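Local coordinates for protein beta-lactamase (Nostoc sp., PDB 6NHS) that probably hydrolyses the amide bond of beta-lactam antibiotics as a serine enzyme of class D, at residues S36-D41 with Q163-L168. Numbering follows the deposited sequence.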
# COMPACT_ATOMS: atom_id res chain seq x y z
N SER A 36 -3.91 -0.75 14.71
CA SER A 36 -3.83 -2.20 14.62
C SER A 36 -2.65 -2.59 13.75
O SER A 36 -2.11 -1.78 12.99
CB SER A 36 -5.11 -2.80 14.04
OG SER A 36 -5.35 -2.30 12.74
N ILE A 37 -2.27 -3.86 13.85
CA ILE A 37 -1.31 -4.44 12.92
C ILE A 37 -1.64 -5.91 12.75
O ILE A 37 -2.09 -6.57 13.69
CB ILE A 37 0.16 -4.23 13.37
CG1 ILE A 37 1.13 -4.65 12.27
CG2 ILE A 37 0.45 -4.99 14.66
CD1 ILE A 37 2.58 -4.29 12.53
N LEU A 38 -1.43 -6.40 11.54
CA LEU A 38 -1.58 -7.81 11.22
C LEU A 38 -0.32 -8.26 10.50
O LEU A 38 0.10 -7.63 9.52
CB LEU A 38 -2.82 -8.04 10.34
CG LEU A 38 -3.19 -9.49 10.06
CD1 LEU A 38 -3.53 -10.22 11.35
CD2 LEU A 38 -4.36 -9.54 9.09
N ILE A 39 0.29 -9.34 10.98
CA ILE A 39 1.47 -9.91 10.35
C ILE A 39 1.18 -11.37 10.03
O ILE A 39 0.65 -12.10 10.87
CB ILE A 39 2.72 -9.77 11.24
CG1 ILE A 39 3.02 -8.29 11.50
CG2 ILE A 39 3.93 -10.42 10.58
CD1 ILE A 39 4.14 -8.07 12.49
N TYR A 40 1.51 -11.79 8.81
CA TYR A 40 1.26 -13.15 8.35
C TYR A 40 2.58 -13.82 8.00
O TYR A 40 3.29 -13.37 7.09
CB TYR A 40 0.31 -13.17 7.15
CG TYR A 40 0.04 -14.56 6.64
CD1 TYR A 40 -0.63 -15.49 7.42
CD2 TYR A 40 0.46 -14.95 5.37
CE1 TYR A 40 -0.87 -16.77 6.96
CE2 TYR A 40 0.21 -16.23 4.90
CZ TYR A 40 -0.45 -17.13 5.70
OH TYR A 40 -0.71 -18.41 5.25
N ASP A 41 2.89 -14.90 8.72
CA ASP A 41 4.08 -15.71 8.50
C ASP A 41 3.76 -16.72 7.40
O ASP A 41 2.96 -17.64 7.61
CB ASP A 41 4.47 -16.39 9.82
CG ASP A 41 5.68 -17.33 9.70
OD1 ASP A 41 5.97 -17.88 8.62
OD2 ASP A 41 6.33 -17.53 10.75
N GLN A 163 -7.55 -7.68 4.15
CA GLN A 163 -7.61 -7.73 2.69
C GLN A 163 -6.34 -7.19 2.05
O GLN A 163 -5.97 -7.62 0.95
CB GLN A 163 -8.84 -6.97 2.20
CG GLN A 163 -10.18 -7.67 2.54
CD GLN A 163 -11.38 -6.76 2.39
OE1 GLN A 163 -11.24 -5.55 2.22
NE2 GLN A 163 -12.58 -7.34 2.45
N GLN A 164 -5.65 -6.25 2.71
CA GLN A 164 -4.32 -5.87 2.23
C GLN A 164 -3.39 -7.07 2.24
O GLN A 164 -2.68 -7.33 1.26
CB GLN A 164 -3.75 -4.73 3.09
CG GLN A 164 -4.56 -3.43 3.02
CD GLN A 164 -4.02 -2.46 1.99
OE1 GLN A 164 -3.39 -2.86 1.01
NE2 GLN A 164 -4.27 -1.17 2.21
N ILE A 165 -3.40 -7.83 3.34
CA ILE A 165 -2.58 -9.04 3.45
C ILE A 165 -2.93 -10.03 2.35
O ILE A 165 -2.05 -10.54 1.64
CB ILE A 165 -2.75 -9.68 4.84
CG1 ILE A 165 -2.30 -8.72 5.95
CG2 ILE A 165 -1.99 -10.99 4.93
CD1 ILE A 165 -0.82 -8.54 6.01
N GLU A 166 -4.23 -10.32 2.19
CA GLU A 166 -4.65 -11.29 1.19
C GLU A 166 -4.18 -10.88 -0.20
O GLU A 166 -3.67 -11.71 -0.96
CB GLU A 166 -6.17 -11.45 1.23
CG GLU A 166 -6.78 -12.08 -0.00
CD GLU A 166 -6.72 -13.60 0.01
OE1 GLU A 166 -5.81 -14.17 0.65
OE2 GLU A 166 -7.60 -14.21 -0.63
N PHE A 167 -4.34 -9.60 -0.54
CA PHE A 167 -3.90 -9.10 -1.84
C PHE A 167 -2.39 -9.28 -2.02
O PHE A 167 -1.93 -9.80 -3.04
CB PHE A 167 -4.33 -7.63 -1.97
CG PHE A 167 -3.59 -6.86 -3.04
CD1 PHE A 167 -3.63 -7.26 -4.37
CD2 PHE A 167 -2.87 -5.71 -2.72
CE1 PHE A 167 -2.95 -6.55 -5.35
CE2 PHE A 167 -2.19 -5.00 -3.70
CZ PHE A 167 -2.24 -5.42 -5.01
N LEU A 168 -1.60 -8.89 -1.01
CA LEU A 168 -0.15 -8.96 -1.15
C LEU A 168 0.33 -10.41 -1.22
O LEU A 168 1.24 -10.73 -1.99
CB LEU A 168 0.52 -8.24 0.02
CG LEU A 168 0.35 -6.73 0.02
CD1 LEU A 168 0.84 -6.15 1.34
CD2 LEU A 168 1.11 -6.11 -1.16
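Ile-165, on helix 161-172, reaches the strand 35-41 between Leu-38 and Tyr-40, and its three carbons beyond CB each meet a different group. CG1 lies 3.8 Å from Leu-38 CD2, where the two side chains pass obliquely. CG2 comes to 3.9 Å from Tyr-40 CB, and CD1 stops 3.7 Å from the backbone atom Leu-38 O. Two torsions of Ile-165 account for this split: chi1 of -61° puts CG1 opposite the carbonyl carbon and CG2 opposite the backbone N, which turns one branch to Leu-38 and the other to Tyr-40, while chi2 of -72° bends CD1 over toward the strand carbonyl. Leu-38 and Tyr-40, two residues apart on the extended strand, both start toward the helix. Leu-38 presents its CD2 methyl, with its carbonyl O meeting CD1, whereas Tyr-40 presents CB and its ring heads away from the helix. That ring lies obliquely to Ile-165 CG2 and goes on to meet the ring of Phe-47 on strand 46-50, the planes about 45° apart. Leu-38 also touches Phe-47, and Leu-38 and Tyr-40 are hydrogen-bonded through the backbone to Ala-231 and Phe-229, respectively, of strand 226-236. The closest pair of CA atoms, Tyr-40 CA and Ile-165 CA, is 7.5 Å apart, and side chains fill the separation. The contact joins the six-stranded antiparallel sheet to a helix of the transpeptidase-like fold. The preceding residue, Gln-164, has its NE2 hydrogen-bonded to Thr-64 OG1. No hydrogen bond or salt bridge crosses the interface, and only 152 Å² is buried in all, which implies small-scale van der Waals packing centred on one branched side chain.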